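Local coordinates for SIR4-interacting protein SIF2 (Saccharomyces cerevisiae, PDB 1R5M), which antagonizes telomeric silencing in yeast, works in the Set3 transcriptional corepressor complex and may recruit SIR4 to non-telomeric sites, at residues G130-W135 with N146-P151; V111-W116 with A150-V155; G310-W315 with V331-G336; I304-D309 with Q343-A348; Q185-K190 with F220-P225. All blocks are in the same frame, centred on the assembly; numbering follows the deposited sequence.

Interaction 1: residues G130-W135 with N146-P151; sequences GELRLW and NFHRAP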
# COMPACT_ATOMS: atom_id res chain seq x y z
N GLY A 130 9.13 -9.01 13.78
CA GLY A 130 9.30 -7.58 14.00
C GLY A 130 10.56 -6.94 13.46
O GLY A 130 10.64 -5.71 13.36
N GLU A 131 11.55 -7.74 13.11
CA GLU A 131 12.80 -7.21 12.59
C GLU A 131 12.67 -6.52 11.24
O GLU A 131 11.92 -6.95 10.37
CB GLU A 131 13.84 -8.32 12.46
CG GLU A 131 15.22 -7.83 12.03
CD GLU A 131 16.17 -8.96 11.75
OE1 GLU A 131 15.90 -9.75 10.81
OE2 GLU A 131 17.20 -9.07 12.45
N LEU A 132 13.43 -5.44 11.08
CA LEU A 132 13.48 -4.70 9.82
C LEU A 132 14.92 -4.74 9.34
O LEU A 132 15.85 -4.68 10.15
CB LEU A 132 13.09 -3.24 10.04
CG LEU A 132 11.67 -2.90 10.51
CD1 LEU A 132 11.64 -1.45 10.97
CD2 LEU A 132 10.68 -3.13 9.38
N ARG A 133 15.11 -4.88 8.03
CA ARG A 133 16.45 -4.86 7.45
C ARG A 133 16.42 -3.88 6.28
O ARG A 133 15.41 -3.78 5.57
CB ARG A 133 16.89 -6.25 6.99
CG ARG A 133 17.30 -7.12 8.17
CD ARG A 133 17.78 -8.52 7.82
NE ARG A 133 18.12 -9.17 9.08
CZ ARG A 133 19.36 -9.47 9.47
NH1 ARG A 133 20.40 -9.22 8.69
NH2 ARG A 133 19.55 -9.94 10.69
N LEU A 134 17.51 -3.15 6.12
CA LEU A 134 17.66 -2.14 5.08
C LEU A 134 18.66 -2.65 4.06
O LEU A 134 19.76 -3.08 4.42
CB LEU A 134 18.16 -0.83 5.69
CG LEU A 134 18.46 0.31 4.73
CD1 LEU A 134 17.16 0.80 4.09
CD2 LEU A 134 19.14 1.44 5.48
N TRP A 135 18.29 -2.58 2.78
CA TRP A 135 19.15 -3.07 1.71
C TRP A 135 19.29 -2.09 0.55
O TRP A 135 18.44 -1.22 0.35
CB TRP A 135 18.58 -4.37 1.12
CG TRP A 135 17.97 -5.32 2.11
CD1 TRP A 135 16.74 -5.22 2.71
CD2 TRP A 135 18.55 -6.53 2.60
NE1 TRP A 135 16.52 -6.29 3.53
CE2 TRP A 135 17.61 -7.12 3.48
CE3 TRP A 135 19.76 -7.19 2.37
CZ2 TRP A 135 17.86 -8.33 4.14
CZ3 TRP A 135 20.01 -8.39 3.02
CH2 TRP A 135 19.06 -8.95 3.90
N ASN A 146 16.21 -3.50 14.53
CA ASN A 146 15.39 -4.40 15.33
C ASN A 146 14.89 -3.82 16.65
O ASN A 146 15.67 -3.55 17.56
CB ASN A 146 16.18 -5.69 15.59
CG ASN A 146 15.31 -6.82 16.08
OD1 ASN A 146 14.23 -7.05 15.54
ND2 ASN A 146 15.78 -7.53 17.10
N PHE A 147 13.58 -3.63 16.73
CA PHE A 147 12.96 -3.10 17.94
C PHE A 147 11.54 -3.65 18.08
O PHE A 147 11.10 -3.99 19.18
CB PHE A 147 12.92 -1.57 17.91
CG PHE A 147 12.64 -0.94 19.25
CD1 PHE A 147 13.59 -1.01 20.27
CD2 PHE A 147 11.43 -0.32 19.50
CE1 PHE A 147 13.33 -0.46 21.52
CE2 PHE A 147 11.16 0.24 20.75
CZ PHE A 147 12.11 0.17 21.76
N HIS A 148 10.82 -3.74 16.96
CA HIS A 148 9.46 -4.28 16.98
C HIS A 148 9.51 -5.75 17.38
O HIS A 148 10.49 -6.44 17.11
CB HIS A 148 8.83 -4.20 15.58
CG HIS A 148 8.51 -2.82 15.13
ND1 HIS A 148 7.37 -2.14 15.54
CD2 HIS A 148 9.15 -1.98 14.28
CE1 HIS A 148 7.33 -0.96 14.95
NE2 HIS A 148 8.40 -0.84 14.18
N ARG A 149 8.44 -6.22 18.02
CA ARG A 149 8.35 -7.62 18.43
C ARG A 149 7.05 -8.24 17.94
O ARG A 149 6.57 -9.23 18.49
CB ARG A 149 8.47 -7.74 19.95
CG ARG A 149 9.85 -7.39 20.48
CD ARG A 149 10.12 -8.10 21.80
NE ARG A 149 9.25 -7.63 22.88
CZ ARG A 149 9.45 -6.51 23.57
NH1 ARG A 149 10.50 -5.74 23.30
NH2 ARG A 149 8.62 -6.17 24.55
N ALA A 150 6.48 -7.65 16.90
CA ALA A 150 5.24 -8.13 16.30
C ALA A 150 5.34 -7.91 14.79
O ALA A 150 6.17 -7.12 14.33
CB ALA A 150 4.04 -7.37 16.88
N PRO A 151 4.50 -8.60 14.00
CA PRO A 151 4.54 -8.45 12.54
C PRO A 151 4.46 -7.01 12.05
O PRO A 151 3.62 -6.23 12.50
CB PRO A 151 3.35 -9.28 12.07
CG PRO A 151 3.29 -10.37 13.10
CD PRO A 151 3.51 -9.62 14.39
O HOH W 1 12.15 -3.60 14.17
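The imidazole of H148 meets L132 at its edge, CD1 of the leucine lying near the ring plane at 4.2 Å from H148 CD2, while the carbonyl oxygen of G130 approaches obliquely and comes closest to CB (G130 O to H148 CB 3.2 Å). The second pair of flat groups, the E131 carboxylate and the N146 amide, stand with planes 74° apart on side chains crossing almost at right angles. N146 presents OD1 to the aliphatic root of the glutamate, 3.3 Å from E131 CA. E131 runs out extended, CG anti to the backbone nitrogen (chi1 -176°), and carries its carboxylate to R133, which grips it side-on through NE and NH2; R133 NE reaches E131 OE1 at 2.9 Å in the guanidinium plane. H96 also binds OE1. Glycine suits position 130 because a CB would strike the H148 carbonyl. A water donates to G130 O and accepts from F147 N. Both H148 nitrogens are satisfied, ND1 by D168 and NE2 by S166, consistent with the Asp-His-Ser network of WD40 repeats. The contact sets the lead-in to strand 132-136 against the loop running from strand 141-145 into the next blade, where L132 packs on W176 and H148 on I174 of strand 173-177.

Interaction 2: residues V111-W116 with A150-V155; sequences VTCLAW and APIVSV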
# COMPACT_ATOMS: atom_id res chain seq x y z
N VAL A 111 7.94 -12.74 5.42
CA VAL A 111 8.23 -11.33 5.18
C VAL A 111 6.83 -10.74 5.08
O VAL A 111 6.01 -11.20 4.28
CB VAL A 111 8.99 -11.13 3.86
CG1 VAL A 111 9.02 -9.66 3.49
CG2 VAL A 111 10.42 -11.66 4.00
N THR A 112 6.55 -9.74 5.90
CA THR A 112 5.22 -9.13 5.95
C THR A 112 5.12 -7.72 5.37
O THR A 112 4.01 -7.18 5.24
CB THR A 112 4.71 -9.05 7.39
OG1 THR A 112 5.61 -8.24 8.16
CG2 THR A 112 4.65 -10.44 8.01
N CYS A 113 6.26 -7.13 5.03
CA CYS A 113 6.24 -5.77 4.52
C CYS A 113 7.51 -5.45 3.75
O CYS A 113 8.60 -5.89 4.12
CB CYS A 113 6.09 -4.81 5.70
SG CYS A 113 5.86 -3.05 5.31
N LEU A 114 7.36 -4.72 2.64
CA LEU A 114 8.50 -4.29 1.83
C LEU A 114 8.22 -2.84 1.42
O LEU A 114 7.09 -2.50 1.06
CB LEU A 114 8.66 -5.14 0.57
CG LEU A 114 8.91 -6.64 0.79
CD1 LEU A 114 7.57 -7.36 0.79
CD2 LEU A 114 9.80 -7.18 -0.32
N ALA A 115 9.25 -2.00 1.48
CA ALA A 115 9.08 -0.60 1.11
C ALA A 115 10.33 0.01 0.50
O ALA A 115 11.35 0.13 1.18
CB ALA A 115 8.65 0.21 2.34
N TRP A 116 10.24 0.38 -0.77
CA TRP A 116 11.35 1.03 -1.46
C TRP A 116 11.42 2.49 -1.03
O TRP A 116 10.40 3.10 -0.71
CB TRP A 116 11.14 1.05 -2.98
CG TRP A 116 11.28 -0.24 -3.69
CD1 TRP A 116 10.27 -1.05 -4.14
CD2 TRP A 116 12.50 -0.86 -4.11
NE1 TRP A 116 10.79 -2.13 -4.81
CE2 TRP A 116 12.16 -2.04 -4.80
CE3 TRP A 116 13.85 -0.53 -3.95
CZ2 TRP A 116 13.13 -2.89 -5.35
CZ3 TRP A 116 14.81 -1.38 -4.49
CH2 TRP A 116 14.44 -2.54 -5.19
N ALA A 150 6.48 -7.65 16.90
CA ALA A 150 5.24 -8.13 16.30
C ALA A 150 5.34 -7.91 14.79
O ALA A 150 6.17 -7.12 14.33
CB ALA A 150 4.04 -7.37 16.88
N PRO A 151 4.50 -8.60 14.00
CA PRO A 151 4.54 -8.45 12.54
C PRO A 151 4.46 -7.01 12.05
O PRO A 151 3.62 -6.23 12.50
CB PRO A 151 3.35 -9.28 12.07
CG PRO A 151 3.29 -10.37 13.10
CD PRO A 151 3.51 -9.62 14.39
N ILE A 152 5.33 -6.67 11.11
CA ILE A 152 5.37 -5.32 10.54
C ILE A 152 4.23 -5.16 9.55
O ILE A 152 4.06 -5.99 8.65
CB ILE A 152 6.71 -5.08 9.83
CG1 ILE A 152 7.87 -5.31 10.80
CG2 ILE A 152 6.74 -3.67 9.26
CD1 ILE A 152 7.82 -4.41 12.03
N VAL A 153 3.45 -4.10 9.70
CA VAL A 153 2.32 -3.85 8.80
C VAL A 153 2.52 -2.67 7.87
O VAL A 153 1.99 -2.66 6.75
CB VAL A 153 1.00 -3.62 9.58
CG1 VAL A 153 0.69 -4.82 10.46
CG2 VAL A 153 1.09 -2.37 10.43
N SER A 154 3.28 -1.67 8.30
CA SER A 154 3.50 -0.50 7.48
C SER A 154 4.88 0.11 7.69
O SER A 154 5.39 0.14 8.81
CB SER A 154 2.42 0.55 7.77
OG SER A 154 2.54 1.67 6.91
N VAL A 155 5.47 0.59 6.60
CA VAL A 155 6.77 1.26 6.63
C VAL A 155 6.70 2.37 5.60
O VAL A 155 6.42 2.12 4.43
CB VAL A 155 7.93 0.31 6.25
CG1 VAL A 155 9.24 1.10 6.15
CG2 VAL A 155 8.07 -0.79 7.28
O HOH W 2 2.20 -5.00 5.30
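T112 turns its hydroxyl across to the carbonyl of I152, the side-chain hydrogen bond that crosses between the two strands. A chi1 of 61° sets OG1 between the threonine's own backbone N and carbonyl carbon, from where it donates to I152 O at 2.8 Å, in the carbonyl plane on a lone pair, with a C=O...donor angle of 127°. Further along, C113 has SG opposite its backbone N, which sends the sulfur forward to V155 CG2 (3.7 Å) while CB rests against I152 CG2 at 3.8 Å. A115 follows with CB against V155 CG1 (4.0 Å), a small residue suited to the branched valine. Strands 111-116 and 152-155 run almost parallel, 4° apart with axes 5.6 Å at closest approach; they are the first strands of successive WD40 blades, and each carries a classic beta bulge, at T112-C113 opposite G126 and at V153-S154 opposite M167. With a valine in place of T112, the I152 carbonyl would probably be left without this hydroxyl donor. A water donates to both T112 O and V153 O, at 2.8 Å each. Neighbouring blades are therefore joined here by one hydroxyl, one water and small apolar contacts, without a continuous backbone ladder.

Interaction 3: residues G310-W315 with V331-G336; sequences GSVRLW and VPIFAG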
# COMPACT_ATOMS: atom_id res chain seq x y z
N GLY A 310 -17.44 -4.85 -1.99
CA GLY A 310 -17.30 -5.17 -3.40
C GLY A 310 -17.37 -4.02 -4.39
O GLY A 310 -17.43 -4.25 -5.60
N SER A 311 -17.33 -2.78 -3.90
CA SER A 311 -17.40 -1.63 -4.79
C SER A 311 -16.14 -0.79 -4.85
O SER A 311 -15.32 -0.78 -3.93
CB SER A 311 -18.58 -0.73 -4.40
OG SER A 311 -18.31 -0.03 -3.19
N VAL A 312 -16.01 -0.09 -5.97
CA VAL A 312 -14.90 0.83 -6.22
C VAL A 312 -15.62 2.16 -6.41
O VAL A 312 -16.54 2.26 -7.23
CB VAL A 312 -14.13 0.47 -7.50
CG1 VAL A 312 -13.04 1.50 -7.75
CG2 VAL A 312 -13.53 -0.92 -7.38
N ARG A 313 -15.22 3.17 -5.65
CA ARG A 313 -15.87 4.47 -5.74
C ARG A 313 -14.89 5.60 -5.97
O ARG A 313 -13.86 5.70 -5.29
CB ARG A 313 -16.69 4.72 -4.47
CG ARG A 313 -17.79 3.69 -4.26
CD ARG A 313 -18.51 3.85 -2.94
NE ARG A 313 -19.41 2.72 -2.70
CZ ARG A 313 -20.73 2.79 -2.72
NH1 ARG A 313 -21.34 3.95 -2.96
NH2 ARG A 313 -21.46 1.70 -2.51
N LEU A 314 -15.21 6.45 -6.94
CA LEU A 314 -14.39 7.61 -7.29
C LEU A 314 -15.14 8.83 -6.76
O LEU A 314 -16.31 9.04 -7.09
CB LEU A 314 -14.22 7.70 -8.81
CG LEU A 314 -13.39 8.88 -9.33
CD1 LEU A 314 -11.94 8.74 -8.90
CD2 LEU A 314 -13.49 8.93 -10.85
N TRP A 315 -14.45 9.63 -5.95
CA TRP A 315 -15.05 10.80 -5.32
C TRP A 315 -14.46 12.11 -5.81
O TRP A 315 -13.26 12.20 -6.07
CB TRP A 315 -14.88 10.71 -3.80
CG TRP A 315 -15.16 9.34 -3.21
CD1 TRP A 315 -14.29 8.29 -3.12
CD2 TRP A 315 -16.37 8.91 -2.59
NE1 TRP A 315 -14.89 7.23 -2.47
CE2 TRP A 315 -16.17 7.59 -2.13
CE3 TRP A 315 -17.61 9.52 -2.36
CZ2 TRP A 315 -17.16 6.86 -1.47
CZ3 TRP A 315 -18.60 8.80 -1.71
CH2 TRP A 315 -18.37 7.48 -1.27
N VAL A 331 -19.14 -9.85 -3.84
CA VAL A 331 -17.74 -10.24 -3.94
C VAL A 331 -16.82 -9.16 -3.38
O VAL A 331 -16.54 -8.16 -4.04
CB VAL A 331 -17.33 -10.54 -5.40
CG1 VAL A 331 -15.89 -11.04 -5.44
CG2 VAL A 331 -18.27 -11.57 -6.00
N PRO A 332 -16.33 -9.36 -2.14
CA PRO A 332 -15.44 -8.41 -1.47
C PRO A 332 -14.14 -8.14 -2.23
O PRO A 332 -13.64 -9.00 -2.95
CB PRO A 332 -15.17 -9.08 -0.13
CG PRO A 332 -16.43 -9.87 0.11
CD PRO A 332 -16.69 -10.47 -1.24
N ILE A 333 -13.62 -6.93 -2.06
CA ILE A 333 -12.36 -6.57 -2.67
C ILE A 333 -11.35 -6.59 -1.53
O ILE A 333 -11.61 -6.03 -0.46
CB ILE A 333 -12.41 -5.16 -3.29
CG1 ILE A 333 -13.30 -5.20 -4.55
CG2 ILE A 333 -11.00 -4.67 -3.62
CD1 ILE A 333 -13.53 -3.85 -5.20
N PHE A 334 -10.21 -7.24 -1.75
CA PHE A 334 -9.18 -7.35 -0.72
C PHE A 334 -8.09 -6.29 -0.83
O PHE A 334 -7.41 -6.00 0.16
CB PHE A 334 -8.53 -8.74 -0.77
CG PHE A 334 -9.39 -9.83 -0.20
CD1 PHE A 334 -8.91 -11.14 -0.16
CD2 PHE A 334 -10.65 -9.56 0.31
CE1 PHE A 334 -9.69 -12.16 0.38
CE2 PHE A 334 -11.44 -10.59 0.85
CZ PHE A 334 -10.95 -11.89 0.89
N ALA A 335 -7.90 -5.73 -2.01
CA ALA A 335 -6.88 -4.71 -2.20
C ALA A 335 -7.08 -3.95 -3.50
O ALA A 335 -7.60 -4.49 -4.47
CB ALA A 335 -5.49 -5.36 -2.19
N GLY A 336 -6.66 -2.69 -3.49
CA GLY A 336 -6.77 -1.84 -4.66
C GLY A 336 -5.50 -1.01 -4.78
O GLY A 336 -4.95 -0.57 -3.76
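I333 places CG1 on the side away from its carbonyl carbon (chi1 -71°) and then extends (chi2 175°), which pushes CD1 forward to V312; the valine offers CG2 from a direction nearly perpendicular, and the two methyls meet at 3.7 Å. The same I333 CD1 lies 3.9 Å from G310 C and 3.8 Å from S311 O, so the extended CG1-CD1 branch of the isoleucine reaches the backbone ahead of the valine. At the mouth of the contact the two backbones come close: G310 CA lies 3.2 Å from V331 O, and a CB on G310 would clash with that carbonyl. Positive phi (79°) favours glycine as well. R313 NE donates to S311 OG at 3.0 Å, and the same hydroxyl is hydrogen-bonded to D309 OD1, just before strand 311-316. That strand is the third of the WD 6 blade, while strand 333-338 is the first of WD 7; C306 and F349 pack against I333 from the two blades. The contact rests on methyl packing and on a glycine that lets the V331 carbonyl come close, without a hydrogen bond between the segments.

Interaction 4: residues I304-D309 with Q343-A348; sequences ISCSMD and QKYAVA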
# COMPACT_ATOMS: atom_id res chain seq x y z
N ILE A 304 -10.04 7.74 -4.78
CA ILE A 304 -10.73 6.52 -5.15
C ILE A 304 -10.55 5.51 -4.02
O ILE A 304 -9.50 5.48 -3.37
CB ILE A 304 -10.19 5.96 -6.49
CG1 ILE A 304 -11.05 4.79 -6.97
CG2 ILE A 304 -8.73 5.55 -6.35
CD1 ILE A 304 -10.78 4.41 -8.42
N SER A 305 -11.58 4.72 -3.78
CA SER A 305 -11.54 3.73 -2.71
C SER A 305 -12.21 2.43 -3.12
O SER A 305 -13.01 2.40 -4.04
CB SER A 305 -12.24 4.28 -1.47
OG SER A 305 -13.58 4.67 -1.77
N CYS A 306 -11.84 1.35 -2.44
CA CYS A 306 -12.48 0.06 -2.68
C CYS A 306 -12.75 -0.55 -1.32
O CYS A 306 -12.07 -0.24 -0.33
CB CYS A 306 -11.64 -0.85 -3.59
SG CYS A 306 -9.98 -1.18 -3.08
N SER A 307 -13.74 -1.42 -1.26
CA SER A 307 -14.17 -1.96 0.02
C SER A 307 -14.58 -3.42 0.03
O SER A 307 -14.70 -4.07 -1.01
CB SER A 307 -15.33 -1.08 0.50
OG SER A 307 -16.13 -1.69 1.49
N MET A 308 -14.78 -3.93 1.24
CA MET A 308 -15.21 -5.30 1.41
C MET A 308 -16.64 -5.42 0.88
O MET A 308 -17.15 -6.53 0.72
CB MET A 308 -15.16 -5.70 2.89
CG MET A 308 -13.76 -5.96 3.41
SD MET A 308 -13.00 -7.43 2.66
CE MET A 308 -13.73 -8.74 3.64
N ASP A 309 -17.28 -4.29 0.59
CA ASP A 309 -18.63 -4.31 0.05
C ASP A 309 -18.63 -4.60 -1.45
O ASP A 309 -19.68 -4.61 -2.09
CB ASP A 309 -19.39 -3.00 0.34
CG ASP A 309 -18.79 -1.78 -0.35
OD1 ASP A 309 -17.98 -1.93 -1.29
OD2 ASP A 309 -19.14 -0.65 0.05
N GLN A 343 -4.13 6.88 -13.96
CA GLN A 343 -5.18 6.64 -14.94
C GLN A 343 -5.83 5.27 -14.86
O GLN A 343 -6.83 5.01 -15.53
CB GLN A 343 -4.62 6.85 -16.35
CG GLN A 343 -4.08 8.25 -16.60
CD GLN A 343 -5.19 9.26 -16.83
OE1 GLN A 343 -6.17 9.31 -16.09
NE2 GLN A 343 -5.03 10.08 -17.86
N LYS A 344 -5.27 4.38 -14.05
CA LYS A 344 -5.80 3.03 -13.91
C LYS A 344 -5.84 2.60 -12.45
O LYS A 344 -4.94 2.94 -11.68
CB LYS A 344 -4.94 2.05 -14.71
CG LYS A 344 -4.83 2.35 -16.20
CD LYS A 344 -6.11 2.01 -16.94
CE LYS A 344 -5.99 2.29 -18.43
NZ LYS A 344 -5.83 3.74 -18.72
N TYR A 345 -6.87 1.85 -12.08
CA TYR A 345 -7.00 1.37 -10.71
C TYR A 345 -7.24 -0.13 -10.76
O TYR A 345 -8.22 -0.59 -11.36
CB TYR A 345 -8.17 2.06 -10.00
CG TYR A 345 -8.16 1.90 -8.50
CD1 TYR A 345 -7.13 2.46 -7.73
CD2 TYR A 345 -9.16 1.19 -7.84
CE1 TYR A 345 -7.11 2.32 -6.34
CE2 TYR A 345 -9.14 1.04 -6.45
CZ TYR A 345 -8.12 1.61 -5.71
OH TYR A 345 -8.10 1.48 -4.34
N ALA A 346 -6.34 -0.90 -10.15
CA ALA A 346 -6.45 -2.35 -10.14
C ALA A 346 -6.92 -2.86 -8.79
O ALA A 346 -6.41 -2.44 -7.75
CB ALA A 346 -5.09 -2.97 -10.48
N VAL A 347 -7.89 -3.76 -8.81
CA VAL A 347 -8.43 -4.33 -7.58
C VAL A 347 -8.44 -5.85 -7.62
O VAL A 347 -8.61 -6.45 -8.68
CB VAL A 347 -9.86 -3.84 -7.30
CG1 VAL A 347 -9.87 -2.33 -7.08
CG2 VAL A 347 -10.78 -4.21 -8.46
N ALA A 348 -8.24 -6.46 -6.46
CA ALA A 348 -8.26 -7.92 -6.36
C ALA A 348 -9.50 -8.34 -5.60
O ALA A 348 -9.67 -7.98 -4.44
CB ALA A 348 -7.01 -8.41 -5.64
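Y345 lies flat against I304, and the tyrosine can be followed outward atom by atom. Its CB is already 3.9 Å from I304 CD1. With chi1 at -165° the ring swings out opposite the backbone nitrogen, and the two side chains slide past each other in opposite directions: the root of the ring, CG, meets I304 CD1 at 3.6 Å, and CE1, farther out, meets I304 CG2 at 3.6 Å. That methyl sits over one ring face, 24° off the normal and 3.9 Å from the centroid, a CH-pi contact. The branched isoleucine suits the place because its two methyls meet the ring from CG to CE1. On the other flank CE2 lies 4.1 Å from C306 SG, which is at the ring edge, a sulfur-aromatic contact. The tip, OH, ends 3.5 Å from the same sulfur. C306 brings SG there with chi1 55°, the crowded position between its backbone N and carbonyl carbon, and the sulfur also touches V347 CG1 at 4.2 Å. S305 points away from Y345 and its OG binds H288 and W315; D309, in the turn after the strand, binds H288 through OD2, which makes the Asp-His-Ser-Trp network characteristic of WD40 repeats. Here strand 302-307, the second of the WD 6 blade, faces strand 344-349, the second of WD 7, the two running nearly parallel. V312, on strand 311-316, wedges against I304, Y345 and V347, while A346 turns to strand 397-402 and packs on L400 and W402.

Interaction 5: residues Q185-K190 with F220-P225; sequences QHFELK and FVIPGP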
# COMPACT_ATOMS: atom_id res chain seq x y z
N GLN A 185 12.01 7.91 18.18
CA GLN A 185 10.80 7.99 18.98
C GLN A 185 10.05 6.68 18.88
O GLN A 185 10.17 5.96 17.88
CB GLN A 185 9.88 9.12 18.49
CG GLN A 185 10.41 10.52 18.69
CD GLN A 185 9.29 11.56 18.66
OE1 GLN A 185 8.40 11.54 19.50
NE2 GLN A 185 9.34 12.45 17.68
N HIS A 186 9.28 6.36 19.91
CA HIS A 186 8.49 5.14 19.93
C HIS A 186 7.11 5.49 20.47
O HIS A 186 6.99 6.23 21.45
CB HIS A 186 9.16 4.07 20.81
CG HIS A 186 9.29 4.46 22.25
ND1 HIS A 186 8.24 4.41 23.13
CD2 HIS A 186 10.36 4.90 22.96
CE1 HIS A 186 8.65 4.81 24.32
NE2 HIS A 186 9.93 5.11 24.25
N PHE A 187 6.07 4.99 19.81
CA PHE A 187 4.71 5.28 20.24
C PHE A 187 3.89 4.02 20.47
O PHE A 187 3.92 3.09 19.65
CB PHE A 187 3.99 6.15 19.20
CG PHE A 187 4.80 7.32 18.72
CD1 PHE A 187 5.65 7.19 17.62
CD2 PHE A 187 4.72 8.55 19.36
CE1 PHE A 187 6.40 8.27 17.17
CE2 PHE A 187 5.47 9.64 18.92
CZ PHE A 187 6.32 9.50 17.82
N GLU A 188 3.18 3.98 21.59
CA GLU A 188 2.30 2.87 21.94
C GLU A 188 1.01 3.53 22.40
O GLU A 188 0.71 3.59 23.59
CB GLU A 188 2.89 2.05 23.10
CG GLU A 188 4.29 1.50 22.86
CD GLU A 188 5.36 2.57 22.94
OE1 GLU A 188 5.41 3.30 23.95
OE2 GLU A 188 6.16 2.69 21.99
N LEU A 189 0.25 4.03 21.43
CA LEU A 189 -0.99 4.74 21.71
C LEU A 189 -2.18 3.90 22.17
O LEU A 189 -3.20 4.45 22.58
CB LEU A 189 -1.39 5.58 20.49
CG LEU A 189 -0.30 6.52 19.96
CD1 LEU A 189 -0.83 7.31 18.78
CD2 LEU A 189 0.16 7.46 21.07
N LYS A 190 -2.06 2.58 22.10
CA LYS A 190 -3.15 1.70 22.52
C LYS A 190 -3.27 1.68 24.04
O LYS A 190 -3.99 2.49 24.63
CB LYS A 190 -2.91 0.27 22.01
CG LYS A 190 -2.92 0.14 20.50
CD LYS A 190 -2.75 -1.30 20.07
CE LYS A 190 -3.90 -2.17 20.56
NZ LYS A 190 -3.73 -3.59 20.16
N PHE A 220 4.58 13.69 10.58
CA PHE A 220 3.91 12.47 10.19
C PHE A 220 2.65 12.22 11.01
O PHE A 220 2.42 12.86 12.03
CB PHE A 220 4.88 11.29 10.32
CG PHE A 220 5.48 11.13 11.70
CD1 PHE A 220 4.87 10.33 12.65
CD2 PHE A 220 6.65 11.79 12.03
CE1 PHE A 220 5.42 10.17 13.92
CE2 PHE A 220 7.22 11.65 13.30
CZ PHE A 220 6.60 10.84 14.25
N VAL A 221 1.83 11.28 10.54
CA VAL A 221 0.59 10.94 11.22
C VAL A 221 0.48 9.44 11.47
O VAL A 221 0.92 8.63 10.65
CB VAL A 221 -0.65 11.41 10.42
CG1 VAL A 221 -0.69 12.93 10.33
CG2 VAL A 221 -0.62 10.80 9.02
N ILE A 222 -0.11 9.08 12.61
CA ILE A 222 -0.29 7.68 12.96
C ILE A 222 -1.64 7.50 13.66
O ILE A 222 -2.15 8.43 14.28
CB ILE A 222 0.83 7.16 13.89
CG1 ILE A 222 0.72 7.80 15.27
CG2 ILE A 222 2.20 7.47 13.29
CD1 ILE A 222 1.74 7.28 16.27
N PRO A 223 -2.24 6.31 13.55
CA PRO A 223 -3.53 6.05 14.18
C PRO A 223 -3.47 6.18 15.70
O PRO A 223 -2.53 5.71 16.34
CB PRO A 223 -3.84 4.61 13.75
CG PRO A 223 -3.13 4.49 12.44
CD PRO A 223 -1.81 5.16 12.73
N GLY A 224 -4.49 6.82 16.26
CA GLY A 224 -4.57 6.99 17.70
C GLY A 224 -5.82 6.29 18.21
O GLY A 224 -6.52 5.64 17.43
N PRO A 225 -6.13 6.39 19.50
CA PRO A 225 -7.32 5.73 20.05
C PRO A 225 -8.64 6.24 19.47
O PRO A 225 -8.74 7.38 19.02
CB PRO A 225 -7.21 6.01 21.54
CG PRO A 225 -5.74 6.12 21.77
CD PRO A 225 -5.30 6.95 20.58
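L189 buries the greatest area of any residue here, followed by I222 and F187, and the three interlock. With chi1 -53° and chi2 -178°, L189 extends one branch over the end of the neighbouring strand: CD1 touches I222 CD1 at 3.6 Å, the two side chains crossing at about a right angle, and the same methyl lies 3.4 Å from P223 O and 3.9 Å from G224 CA. A CB at G224 would be crowded by P225 CD. I222 answers with its own CD1, which is also 3.9 Å from F187 CB and sits obliquely beside the phenylalanine ring. Its CG2, meanwhile, lies in plane at the edge of the F220 ring. F187 CZ comes to that ring's edge too, 3.8 Å from F220 CZ, the planes 66° apart. In the eight-bladed WD40 propeller, strand 182-187 is the outermost strand of the WD 3 blade and strand 219-223 the second strand of the WD 4 blade, so this is an apolar seam between adjoining blades. The F187 ring also meets that of Y232, and F220 stands edge-to-face with W214. Were F187 an alanine, F220 would probably lose one of its edge contacts and a gap would be likely to open beside I222 CD1. Where the strand gives way to a loop, P225 packs its ring beside L189: P225 CD lies 4.1 Å from L189 CB, a rigid proline against an aliphatic root. E188 turns away from this seam and accepts from H186 ND1 on the syn lone pair of OE2.

In the fold
All five contacts join consecutive blades of the propeller. Interactions 1 and 2 link WD 2 to WD 3 and share A150 and P151; interactions 3 and 4 link WD 6 to WD 7 at the far side of the chain's centre, about 4 Å apart by centres and joined by probable backbone hydrogen bonds between strands. Interaction 5 belongs to the next boundary after interaction 1. Interactions 1, 3, 4 and 5 are largely buried; the rim of interaction 1 opens at N146, and interaction 2, nearest the centre, is only partly buried. Chemistry follows place: a water bridges each of 1 and 2, with a threonine hydroxyl bond in 2, against methyl, sulfur and aromatic packing in 3, 4 and 5.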